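Local coordinates for 33-36 kDa outer membrane protein (Acinetobacter baumannii, PDB 6GIE) that forms a beta-barrel channel of the outer membrane and, as its porin family suggests, probably lets small solutes cross that membrane, at residues 216-228 with 236-248. Numbering follows the deposited sequence.
Sequences FAEDNAYGMKTDL and VGASFADVSAFNS. With C8E ((hydroxyethyloxy)tri(ethyloxy)octane), chain E.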
loop_
_atom_site.group_PDB
_atom_site.type_symbol
_atom_site.label_atom_id
_atom_site.label_comp_id
_atom_site.label_asym_id
_atom_site.label_seq_id
_atom_site.Cartn_x
_atom_site.Cartn_y
_atom_site.Cartn_z
ATOM N N PHE A 216 1.725 -2.138 17.610
ATOM C CA PHE A 216 1.688 -2.517 19.034
ATOM C C PHE A 216 2.544 -1.549 19.849
ATOM O O PHE A 216 3.756 -1.497 19.670
ATOM C CB PHE A 216 2.216 -3.963 19.228
ATOM C CG PHE A 216 1.430 -4.987 18.468
ATOM C CD1 PHE A 216 0.322 -5.611 19.036
ATOM C CD2 PHE A 216 1.785 -5.324 17.176
ATOM C CE1 PHE A 216 -0.420 -6.531 18.305
ATOM C CE2 PHE A 216 1.051 -6.249 16.451
ATOM C CZ PHE A 216 -0.045 -6.868 17.029
ATOM N N ALA A 217 1.906 -0.804 20.743
ATOM C CA ALA A 217 2.542 0.290 21.467
ATOM C C ALA A 217 1.946 0.260 22.837
ATOM O O ALA A 217 1.726 -0.817 23.343
ATOM C CB ALA A 217 2.243 1.600 20.763
ATOM N N GLU A 218 1.681 1.421 23.435
ATOM C CA GLU A 218 0.986 1.500 24.726
ATOM C C GLU A 218 -0.380 0.810 24.620
ATOM O O GLU A 218 -0.764 0.002 25.483
ATOM C CB GLU A 218 0.776 2.967 25.114
ATOM C CG GLU A 218 2.054 3.744 25.425
ATOM C CD GLU A 218 2.596 3.501 26.827
ATOM O OE1 GLU A 218 1.797 3.201 27.739
ATOM O OE2 GLU A 218 3.830 3.625 27.021
ATOM N N ASP A 219 -1.120 1.171 23.572
ATOM C CA ASP A 219 -2.295 0.432 23.151
ATOM C C ASP A 219 -2.042 -0.038 21.705
ATOM O O ASP A 219 -0.959 0.201 21.168
ATOM C CB ASP A 219 -3.550 1.297 23.292
ATOM C CG ASP A 219 -3.860 1.645 24.764
ATOM O OD1 ASP A 219 -3.040 2.337 25.418
ATOM O OD2 ASP A 219 -4.919 1.219 25.278
ATOM N N ASN A 220 -3.005 -0.720 21.093
ATOM C CA ASN A 220 -2.782 -1.354 19.798
ATOM C C ASN A 220 -3.707 -0.800 18.753
ATOM O O ASN A 220 -4.824 -0.418 19.064
ATOM C CB ASN A 220 -3.046 -2.862 19.901
ATOM C CG ASN A 220 -2.001 -3.595 20.742
ATOM O OD1 ASN A 220 -0.888 -3.101 20.959
ATOM N ND2 ASN A 220 -2.345 -4.809 21.185
ATOM N N ALA A 221 -3.273 -0.802 17.512
ATOM C CA ALA A 221 -4.139 -0.471 16.433
ATOM C C ALA A 221 -4.010 -1.576 15.398
ATOM O O ALA A 221 -2.965 -2.148 15.212
ATOM C CB ALA A 221 -3.756 0.871 15.814
ATOM N N TYR A 222 -5.084 -1.829 14.682
ATOM C CA TYR A 222 -5.125 -2.905 13.712
ATOM C C TYR A 222 -5.828 -2.468 12.483
ATOM O O TYR A 222 -6.738 -1.610 12.517
ATOM C CB TYR A 222 -5.935 -4.104 14.252
ATOM C CG TYR A 222 -5.660 -4.492 15.661
ATOM C CD1 TYR A 222 -4.538 -5.233 15.972
ATOM C CD2 TYR A 222 -6.517 -4.114 16.687
ATOM C CE1 TYR A 222 -4.273 -5.590 17.284
ATOM C CE2 TYR A 222 -6.271 -4.465 18.012
ATOM C CZ TYR A 222 -5.154 -5.200 18.303
ATOM O OH TYR A 222 -4.883 -5.563 19.583
ATOM N N GLY A 223 -5.499 -3.123 11.401
ATOM C CA GLY A 223 -6.188 -2.820 10.150
ATOM C C GLY A 223 -6.202 -3.962 9.158
ATOM O O GLY A 223 -5.292 -4.778 9.143
ATOM N N MET A 224 -7.204 -3.986 8.282
ATOM C CA MET A 224 -7.177 -4.908 7.126
ATOM C C MET A 224 -7.799 -4.326 5.857
ATOM O O MET A 224 -8.716 -3.466 5.879
ATOM C CB MET A 224 -7.794 -6.337 7.490
ATOM C CG MET A 224 -9.303 -6.401 7.733
ATOM S SD MET A 224 -10.131 -8.043 7.927
ATOM C CE MET A 224 -8.876 -9.168 7.262
ATOM N N LYS A 225 -7.348 -4.879 4.750
ATOM C CA LYS A 225 -7.817 -4.483 3.428
ATOM C C LYS A 225 -8.076 -5.742 2.649
ATOM O O LYS A 225 -7.314 -6.707 2.763
ATOM C CB LYS A 225 -6.734 -3.659 2.708
ATOM C CG LYS A 225 -7.172 -3.154 1.348
ATOM C CD LYS A 225 -6.050 -2.534 0.506
ATOM C CE LYS A 225 -6.555 -1.220 -0.108
ATOM N NZ LYS A 225 -6.360 -0.122 0.906
ATOM N N THR A 226 -9.097 -5.744 1.801
ATOM C CA THR A 226 -9.274 -6.871 0.893
ATOM C C THR A 226 -9.486 -6.344 -0.493
ATOM O O THR A 226 -10.198 -5.344 -0.657
ATOM C CB THR A 226 -10.502 -7.713 1.358
ATOM O OG1 THR A 226 -10.178 -8.241 2.629
ATOM C CG2 THR A 226 -10.886 -8.848 0.387
ATOM N N ASP A 227 -8.934 -7.013 -1.496
ATOM C CA ASP A 227 -9.158 -6.568 -2.882
ATOM C C ASP A 227 -9.656 -7.718 -3.699
ATOM O O ASP A 227 -9.061 -8.782 -3.672
ATOM C CB ASP A 227 -7.860 -6.022 -3.486
ATOM C CG ASP A 227 -7.516 -4.622 -2.964
ATOM O OD1 ASP A 227 -8.403 -3.728 -2.897
ATOM O OD2 ASP A 227 -6.337 -4.393 -2.626
ATOM N N LEU A 228 -10.759 -7.527 -4.410
ATOM C CA LEU A 228 -11.279 -8.539 -5.323
ATOM C C LEU A 228 -10.931 -8.084 -6.757
ATOM O O LEU A 228 -11.538 -7.145 -7.298
ATOM C CB LEU A 228 -12.800 -8.681 -5.183
ATOM C CG LEU A 228 -13.322 -8.612 -3.747
ATOM C CD1 LEU A 228 -14.823 -8.804 -3.599
ATOM C CD2 LEU A 228 -12.638 -9.714 -2.976
ATOM N N VAL A 236 -12.065 -4.184 -6.895
ATOM C CA VAL A 236 -12.887 -3.478 -5.995
ATOM C C VAL A 236 -12.561 -3.985 -4.663
ATOM O O VAL A 236 -12.374 -5.187 -4.512
ATOM C CB VAL A 236 -14.411 -3.666 -6.270
ATOM C CG1 VAL A 236 -14.840 -5.113 -6.206
ATOM C CG2 VAL A 236 -15.202 -2.890 -5.227
ATOM N N GLY A 237 -12.551 -3.108 -3.664
ATOM C CA GLY A 237 -12.035 -3.534 -2.345
ATOM C C GLY A 237 -12.558 -2.758 -1.169
ATOM O O GLY A 237 -13.292 -1.779 -1.337
ATOM N N ALA A 238 -12.199 -3.231 0.008
ATOM C CA ALA A 238 -12.674 -2.648 1.223
ATOM C C ALA A 238 -11.621 -2.745 2.306
ATOM O O ALA A 238 -10.681 -3.550 2.214
ATOM C CB ALA A 238 -13.992 -3.334 1.665
ATOM N N SER A 239 -11.780 -1.941 3.341
ATOM C CA SER A 239 -10.782 -1.856 4.382
ATOM C C SER A 239 -11.370 -1.336 5.648
ATOM O O SER A 239 -12.426 -0.714 5.684
ATOM C CB SER A 239 -9.578 -0.919 3.973
ATOM O OG SER A 239 -10.058 0.381 3.802
ATOM N N PHE A 240 -10.657 -1.608 6.717
ATOM C CA PHE A 240 -11.188 -1.393 8.043
ATOM C C PHE A 240 -9.992 -1.173 8.906
ATOM O O PHE A 240 -8.923 -1.773 8.671
ATOM C CB PHE A 240 -12.014 -2.584 8.586
ATOM C CG PHE A 240 -12.472 -2.373 10.002
ATOM C CD1 PHE A 240 -13.658 -1.634 10.289
ATOM C CD2 PHE A 240 -11.696 -2.828 11.077
ATOM C CE1 PHE A 240 -14.073 -1.386 11.611
ATOM C CE2 PHE A 240 -12.092 -2.567 12.396
ATOM C CZ PHE A 240 -13.278 -1.838 12.652
ATOM N N ALA A 241 -10.151 -0.319 9.901
ATOM C CA ALA A 241 -9.063 -0.145 10.831
ATOM C C ALA A 241 -9.577 0.372 12.169
ATOM O O ALA A 241 -10.593 1.018 12.268
ATOM C CB ALA A 241 -7.994 0.772 10.218
ATOM N N ASP A 242 -8.912 -0.040 13.210
ATOM C CA ASP A 242 -9.245 0.415 14.555
ATOM C C ASP A 242 -8.035 1.245 14.991
ATOM O O ASP A 242 -6.876 0.764 14.963
ATOM C CB ASP A 242 -9.459 -0.759 15.526
ATOM C CG ASP A 242 -9.916 -0.307 16.891
ATOM O OD1 ASP A 242 -9.090 0.269 17.615
ATOM O OD2 ASP A 242 -11.102 -0.523 17.267
ATOM N N VAL A 243 -8.327 2.480 15.371
ATOM C CA VAL A 243 -7.286 3.448 15.625
ATOM C C VAL A 243 -7.462 4.229 16.929
ATOM O O VAL A 243 -6.697 5.144 17.160
ATOM C CB VAL A 243 -7.109 4.385 14.406
ATOM C CG1 VAL A 243 -6.767 3.573 13.147
ATOM C CG2 VAL A 243 -8.339 5.219 14.169
ATOM N N SER A 244 -8.395 3.858 17.803
ATOM C CA SER A 244 -8.489 4.503 19.141
ATOM C C SER A 244 -7.105 4.924 19.722
ATOM O O SER A 244 -6.976 5.986 20.334
ATOM C CB SER A 244 -9.192 3.576 20.141
ATOM O OG SER A 244 -10.187 2.791 19.496
ATOM N N ALA A 245 -6.090 4.094 19.491
ATOM C CA ALA A 245 -4.758 4.247 20.077
ATOM C C ALA A 245 -3.769 5.091 19.276
ATOM O O ALA A 245 -2.592 5.145 19.622
ATOM C CB ALA A 245 -4.159 2.869 20.306
ATOM N N PHE A 246 -4.225 5.744 18.213
ATOM C CA PHE A 246 -3.377 6.686 17.454
ATOM C C PHE A 246 -3.481 8.112 18.015
ATOM O O PHE A 246 -2.759 9.015 17.570
ATOM C CB PHE A 246 -3.755 6.694 15.970
ATOM C CG PHE A 246 -2.897 5.804 15.111
ATOM C CD1 PHE A 246 -1.548 6.067 14.951
ATOM C CD2 PHE A 246 -3.453 4.733 14.417
ATOM C CE1 PHE A 246 -0.764 5.263 14.142
ATOM C CE2 PHE A 246 -2.678 3.931 13.602
ATOM C CZ PHE A 246 -1.331 4.194 13.469
ATOM N N ASN A 247 -4.406 8.308 18.957
ATOM C CA ASN A 247 -4.489 9.520 19.780
ATOM C C ASN A 247 -5.071 10.774 19.107
ATOM O O ASN A 247 -5.091 11.846 19.713
ATOM C CB ASN A 247 -3.152 9.803 20.488
ATOM C CG ASN A 247 -2.783 8.713 21.487
ATOM O OD1 ASN A 247 -3.596 8.351 22.343
ATOM N ND2 ASN A 247 -1.558 8.180 21.380
ATOM N N SER A 248 -5.568 10.648 17.879
ATOM C CA SER A 248 -6.677 11.504 17.471
ATOM C C SER A 248 -7.884 11.005 18.275
ATOM O O SER A 248 -7.795 10.005 19.006
ATOM C CB SER A 248 -6.938 11.439 15.961
ATOM O OG SER A 248 -6.975 10.105 15.487
HETATM C C14 C8E E . -16.197 -5.035 -1.831
HETATM O O15 C8E E . -15.087 -5.427 -1.025
HETATM C C16 C8E E . -15.023 -6.836 -0.794
HETATM C C17 C8E E . -14.137 -7.189 0.396
HETATM O O18 C8E E . -14.902 -7.192 1.617
HETATM C C19 C8E E . -14.303 -7.900 2.710
HETATM C C20 C8E E . -13.699 -6.943 3.725
HETATM O O21 C8E E . -14.170 -7.327 5.013
HETATM O O HOH W 1 -6.465 1.333 18.152
#
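Val236 and Leu228 pair near one end of an antiparallel beta hairpin in the wall of this porin barrel, and Asp242 and Ala245 meet the first strand near the other. Strands 220-228 and 236-242 run at 177° to each other and are joined by paired backbone hydrogen bonds. At Val236 the pair is closed in both directions: Leu228 N donates to Val236 O at 2.8 Å, and Val236 N returns the bond to Leu228 O. CG1 of Val236, set between its own N and carbonyl carbon (chi1 59°), lies 4.2 Å from Leu228 CB. A detergent molecule runs along this face, which probably meets lipid in the membrane; its C16 lies 3.4 Å from Leu228 CD1, and Thr226 CG2 and Ala238 CB adjoin it too. Asp242 closes the last rung, its N-H pointing at Tyr222 O with an angle of 167° at the hydrogen. Beyond it segment 236-248 leaves the strand, yet Ala245 CB, in a poorly ordered turn, comes within 3.4 Å of Asp219 CB. Here one water takes over the bridging: it accepts from Ala245 N and lies within donating distance of Asp242 OD1 and, at 2.6 Å, of Asn220 O.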